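Uncharacterized ACR, COG1565 superfamily (Burkholderia thailandensis, PDB 4F3N) is of unknown function but has a methyltransferase fold, and probably transfers methyl groups from S-adenosylmethionine, perhaps to protein arginine. Local coordinates at residues Phe111-Glu116 / Ala401-Leu406; Ser118-Gln123 / Ala391-Lys396. All blocks are in the same frame, centred on the assembly; numbering follows the deposited sequence.

Contact 1 (Phe111-Glu116 / Ala401-Leu406); sequences FVTAPE and AEMGEL
Met-403 lays the outer end of its side chain over the turn at Thr-113 and Ala-114. Its sulfur SD sits 4.1 Å from Ala-114 CB. The terminal methyl CE lies 4.3 Å from Thr-113 CB. The contact is apolar and thin, about 91 Å² summed over both sides. The side chain runs straight through CG to SD, with chi2 177°. It then bends at the sulfur, with chi3 81°. The bend brings CE near the threonine while it stays about as near Ala-114 CB as SD is, so the methyl lies against both residues. The nearest CA atoms, of Thr-113 and Met-403, are 9.3 Å from each other. Met-403 reaches across about half of that gap, and the short side chains of Thr-113 and Ala-114 meet it. The 401-406 segment links helix 384-398 to strand 407-414 of the seven-stranded sheet, and the 111-116 segment leads into helix 118-136. The sheet is that of the class I S-adenosylmethionine-dependent methyltransferase fold. Thr-113 binds S-adenosyl-L-homocysteine in another structure of this protein, so the contact borders the cofactor site. The threonine hydroxyl OG1 is hydrogen-bonded to Glu-215, while its carbon side meets the methionine. Met-403 also touches Leu-117, and a 1,2-ethanediol, probably from the crystallisation liquor, lies about 4 Å from its side chain.

Contact 2 (Ser118-Gln123 / Ala391-Lys396); sequences SPLFAQ and ANAVQK
A single leucine makes the whole contact from its side: Leu-120 is the one residue of 118-123 that touches the facing segment. The contact packs two helices of the methyltransferase fold against each other. Helix 118-136 comes before the first strand of the main sheet, 140-144. Helix 384-398 comes before strand 407-414, which lies antiparallel between 293-298 and 356-362. The segments bury about 108 Å² together, and Leu-120 provides more than half of it.

The leucine points toward the second helix, and its branch CD2 does the touching. CG stands anti to the backbone N, chi1 -179°, and beside the carbonyl carbon. CD2 comes in beside the methyl of Ala-393, with Leu-120 CD2 4.2 Å from Ala-393 CB, an ordinary van der Waals distance. The leucine and valine side chains meet at a slant. As modelled, Leu-120 CD2 also lies 3.8 Å from Val-394 N. The approach of Leu-120 CD2 to the valine branch CG2 is too close in the model, so the exact position of CD2 is doubtful. The two residues are still clearly neighbours: their CA atoms, the nearest pair across the segments, are 7.5 Å apart.

The apolar surroundings extend beyond the pair of helices. Ile-372 of helix 372-376 touches both Leu-120 and Val-394, and Val-375 also meets Leu-120. Leu-397, about one turn further along helix 384-398, packs on Leu-120 too, while Leu-117, just before helix 118-136, touches Ala-393.

Regular helix bonding runs through the 391-396 segment beneath the touching side chains, with Gln-395 N bonded to Ala-391 O at 3.0 Å.

Contact 1 and contact 2 join the same two regions of the chain, with centres 10 Å apart. In sequence order come 111-116, 118-123, 391-396 and 401-406, so the segments of contact 2 both fall between those of contact 1. Only Leu-117 separates the first two segments, and it touches Ala-393, Lys-396 and Met-403. In the later region, a probable hydrogen bond from Met-403 N to Lys-396 O, 3.0 Å long, ties the loop to helix 384-398. The loop before helix 118-136 carries Thr-113. The two contacts thus run from helix packing up to the S-adenosyl-L-homocysteine site, and may help to place that loop.

Contact 1 (Phe111-Glu116 / Ala401-Leu406)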
loop_
_atom_site.group_PDB
_atom_site.type_symbol
_atom_site.label_atom_id
_atom_site.label_comp_id
_atom_site.label_asym_id
_atom_site.label_seq_id
_atom_site.Cartn_x
_atom_site.Cartn_y
_atom_site.Cartn_z
ATOM N N PHE A 111 6.042 4.918 6.761
ATOM C CA PHE A 111 5.829 4.153 5.526
ATOM C C PHE A 111 4.799 3.032 5.748
ATOM O O PHE A 111 4.174 2.563 4.791
ATOM C CB PHE A 111 7.148 3.555 5.004
ATOM C CG PHE A 111 8.260 4.569 4.827
ATOM C CD1 PHE A 111 8.246 5.450 3.759
ATOM C CD2 PHE A 111 9.336 4.621 5.729
ATOM C CE1 PHE A 111 9.267 6.392 3.591
ATOM C CE2 PHE A 111 10.353 5.557 5.566
ATOM C CZ PHE A 111 10.318 6.437 4.490
ATOM N N VAL A 112 4.633 2.598 6.999
ATOM C CA VAL A 112 3.550 1.638 7.382
ATOM C C VAL A 112 2.815 2.128 8.623
ATOM O O VAL A 112 3.318 2.996 9.372
ATOM C CB VAL A 112 4.073 0.193 7.650
ATOM C CG1 VAL A 112 4.772 -0.379 6.404
ATOM C CG2 VAL A 112 5.016 0.155 8.867
ATOM N N THR A 113 1.623 1.572 8.847
ATOM C CA THR A 113 0.716 2.081 9.917
ATOM C C THR A 113 1.276 1.816 11.337
ATOM O O THR A 113 1.179 2.675 12.240
ATOM C CB THR A 113 -0.713 1.515 9.757
ATOM O OG1 THR A 113 -1.254 1.985 8.526
ATOM C CG2 THR A 113 -1.650 1.997 10.872
ATOM N N ALA A 114 1.874 0.647 11.506
ATOM C CA ALA A 114 2.208 0.108 12.844
ATOM C C ALA A 114 3.532 -0.638 12.715
ATOM O O ALA A 114 3.557 -1.855 12.650
ATOM C CB ALA A 114 1.112 -0.853 13.335
ATOM N N PRO A 115 4.643 0.102 12.592
ATOM C CA PRO A 115 5.941 -0.572 12.397
ATOM C C PRO A 115 6.339 -1.487 13.542
ATOM O O PRO A 115 6.997 -2.477 13.309
ATOM C CB PRO A 115 6.929 0.574 12.244
ATOM C CG PRO A 115 6.237 1.769 12.793
ATOM C CD PRO A 115 4.761 1.569 12.609
ATOM N N GLU A 116 5.891 -1.170 14.747
ATOM C CA GLU A 116 6.201 -1.935 15.956
ATOM C C GLU A 116 5.539 -3.321 15.949
ATOM O O GLU A 116 5.863 -4.170 16.777
ATOM C CB GLU A 116 5.755 -1.152 17.213
ATOM C CG GLU A 116 4.261 -1.227 17.580
ATOM C CD GLU A 116 3.322 -0.340 16.744
ATOM O OE1 GLU A 116 3.776 0.393 15.823
ATOM O OE2 GLU A 116 2.094 -0.393 17.020
ATOM N N ALA A 401 -11.767 -3.951 15.712
ATOM C CA ALA A 401 -11.719 -2.552 16.174
ATOM C C ALA A 401 -10.392 -1.871 15.860
ATOM O O ALA A 401 -10.236 -0.648 16.043
ATOM C CB ALA A 401 -11.971 -2.507 17.683
ATOM N N GLU A 402 -9.415 -2.662 15.436
ATOM C CA GLU A 402 -8.068 -2.178 15.169
ATOM C C GLU A 402 -7.796 -2.452 13.681
ATOM O O GLU A 402 -8.481 -1.896 12.846
ATOM C CB GLU A 402 -7.045 -2.826 16.117
ATOM C CG GLU A 402 -7.209 -2.478 17.610
ATOM C CD GLU A 402 -7.019 -1.010 17.938
ATOM O OE1 GLU A 402 -6.427 -0.257 17.139
ATOM O OE2 GLU A 402 -7.477 -0.597 19.036
ATOM N N MET A 403 -6.814 -3.295 13.345
ATOM C CA MET A 403 -6.441 -3.484 11.952
ATOM C C MET A 403 -7.110 -4.684 11.306
ATOM O O MET A 403 -7.034 -4.850 10.120
ATOM C CB MET A 403 -4.933 -3.718 11.850
ATOM C CG MET A 403 -4.099 -2.590 12.446
ATOM S SD MET A 403 -2.317 -2.909 12.409
ATOM C CE MET A 403 -1.803 -2.496 10.746
ATOM N N GLY A 404 -7.719 -5.556 12.095
ATOM C CA GLY A 404 -8.017 -6.898 11.599
ATOM C C GLY A 404 -8.986 -7.011 10.463
ATOM O O GLY A 404 -8.861 -7.913 9.583
ATOM N N GLU A 405 -10.019 -6.165 10.497
ATOM C CA GLU A 405 -11.029 -6.170 9.445
ATOM C C GLU A 405 -10.723 -5.185 8.318
ATOM O O GLU A 405 -10.921 -5.515 7.158
ATOM C CB GLU A 405 -12.424 -5.918 10.015
ATOM C CG GLU A 405 -13.530 -5.808 8.987
ATOM C CD GLU A 405 -13.771 -7.026 8.127
ATOM O OE1 GLU A 405 -13.575 -8.168 8.637
ATOM O OE2 GLU A 405 -14.155 -6.834 6.919
ATOM N N LEU A 406 -10.311 -3.971 8.688
ATOM C CA LEU A 406 -10.041 -2.927 7.731
ATOM C C LEU A 406 -8.919 -3.339 6.767
ATOM O O LEU A 406 -9.030 -3.099 5.562
ATOM C CB LEU A 406 -9.610 -1.651 8.458
ATOM C CG LEU A 406 -9.247 -0.545 7.510
ATOM C CD1 LEU A 406 -10.371 -0.113 6.566
ATOM C CD2 LEU A 406 -8.719 0.565 8.408
#

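Contact 2 (Ser118-Gln123 / Ala391-Lys396)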
loop_
_atom_site.group_PDB
_atom_site.type_symbol
_atom_site.label_atom_id
_atom_site.label_comp_id
_atom_site.label_asym_id
_atom_site.label_seq_id
_atom_site.Cartn_x
_atom_site.Cartn_y
_atom_site.Cartn_z
ATOM N N SER A 118 5.866 -5.227 13.255
ATOM C CA SER A 118 6.564 -5.883 12.178
ATOM C C SER A 118 7.114 -7.273 12.518
ATOM O O SER A 118 6.914 -8.145 11.721
ATOM C CB SER A 118 7.621 -4.961 11.560
ATOM O OG SER A 118 6.961 -3.753 11.204
ATOM N N PRO A 119 7.784 -7.468 13.699
ATOM C CA PRO A 119 8.197 -8.839 14.142
ATOM C C PRO A 119 7.135 -9.950 14.191
ATOM O O PRO A 119 7.324 -10.976 13.581
ATOM C CB PRO A 119 8.762 -8.614 15.560
ATOM C CG PRO A 119 9.323 -7.228 15.488
ATOM C CD PRO A 119 8.378 -6.439 14.576
ATOM N N LEU A 120 6.049 -9.766 14.917
ATOM C CA LEU A 120 5.056 -10.818 15.024
ATOM C C LEU A 120 4.364 -10.984 13.655
ATOM O O LEU A 120 4.035 -12.095 13.225
ATOM C CB LEU A 120 4.060 -10.435 16.095
ATOM C CG LEU A 120 3.005 -11.467 16.296
ATOM C CD1 LEU A 120 3.580 -12.653 17.059
ATOM C CD2 LEU A 120 1.853 -10.820 17.044
ATOM N N PHE A 121 4.138 -9.858 12.988
ATOM C CA PHE A 121 3.562 -9.849 11.657
ATOM C C PHE A 121 4.412 -10.637 10.679
ATOM O O PHE A 121 3.912 -11.558 10.005
ATOM C CB PHE A 121 3.302 -8.419 11.171
ATOM C CG PHE A 121 2.715 -8.363 9.801
ATOM C CD1 PHE A 121 1.341 -8.445 9.610
ATOM C CD2 PHE A 121 3.534 -8.192 8.693
ATOM C CE1 PHE A 121 0.787 -8.389 8.339
ATOM C CE2 PHE A 121 3.007 -8.140 7.397
ATOM C CZ PHE A 121 1.624 -8.227 7.215
ATOM N N ALA A 122 5.713 -10.338 10.642
ATOM C CA ALA A 122 6.609 -11.032 9.721
ATOM C C ALA A 122 6.729 -12.531 10.055
ATOM O O ALA A 122 6.801 -13.380 9.159
ATOM C CB ALA A 122 7.990 -10.376 9.752
ATOM N N GLN A 123 6.799 -12.865 11.343
ATOM C CA GLN A 123 6.855 -14.259 11.744
ATOM C C GLN A 123 5.668 -15.060 11.207
ATOM O O GLN A 123 5.805 -16.191 10.804
ATOM C CB GLN A 123 6.893 -14.391 13.256
ATOM C CG GLN A 123 8.197 -13.974 13.893
ATOM C CD GLN A 123 8.130 -14.287 15.377
ATOM O OE1 GLN A 123 7.394 -13.645 16.128
ATOM N NE2 GLN A 123 8.788 -15.363 15.773
ATOM N N ALA A 391 0.649 -10.155 23.208
ATOM C CA ALA A 391 -0.809 -10.253 23.156
ATOM C C ALA A 391 -1.445 -8.947 22.649
ATOM O O ALA A 391 -2.344 -8.966 21.813
ATOM C CB ALA A 391 -1.349 -10.631 24.550
ATOM N N ASN A 392 -0.977 -7.797 23.130
ATOM C CA ASN A 392 -1.469 -6.523 22.633
ATOM C C ASN A 392 -1.185 -6.328 21.130
ATOM O O ASN A 392 -2.025 -5.800 20.420
ATOM C CB ASN A 392 -0.832 -5.361 23.416
ATOM C CG ASN A 392 -1.364 -5.240 24.827
ATOM O OD1 ASN A 392 -2.520 -5.613 25.139
ATOM N ND2 ASN A 392 -0.530 -4.682 25.707
ATOM N N ALA A 393 -0.005 -6.782 20.682
ATOM C CA ALA A 393 0.377 -6.696 19.253
ATOM C C ALA A 393 -0.575 -7.518 18.387
ATOM O O ALA A 393 -1.053 -7.030 17.365
ATOM C CB ALA A 393 1.825 -7.164 19.024
ATOM N N VAL A 394 -0.797 -8.755 18.792
ATOM C CA VAL A 394 -1.705 -9.646 18.123
ATOM C C VAL A 394 -3.090 -9.004 18.057
ATOM O O VAL A 394 -3.746 -8.999 17.017
ATOM C CB VAL A 394 -1.786 -11.011 18.797
ATOM C CG1 VAL A 394 -2.920 -11.840 18.197
ATOM C CG2 VAL A 394 -0.451 -11.736 18.694
ATOM N N GLN A 395 -3.556 -8.450 19.162
ATOM C CA GLN A 395 -4.884 -7.864 19.141
ATOM C C GLN A 395 -4.968 -6.691 18.187
ATOM O O GLN A 395 -5.972 -6.524 17.497
ATOM C CB GLN A 395 -5.318 -7.449 20.563
ATOM C CG GLN A 395 -6.706 -6.859 20.612
ATOM C CD GLN A 395 -7.145 -6.595 22.029
ATOM O OE1 GLN A 395 -6.479 -5.838 22.750
ATOM N NE2 GLN A 395 -8.270 -7.190 22.438
ATOM N N LYS A 396 -3.944 -5.843 18.142
ATOM C CA LYS A 396 -3.942 -4.735 17.187
ATOM C C LYS A 396 -3.999 -5.262 15.747
ATOM O O LYS A 396 -4.672 -4.677 14.878
ATOM C CB LYS A 396 -2.681 -3.895 17.375
#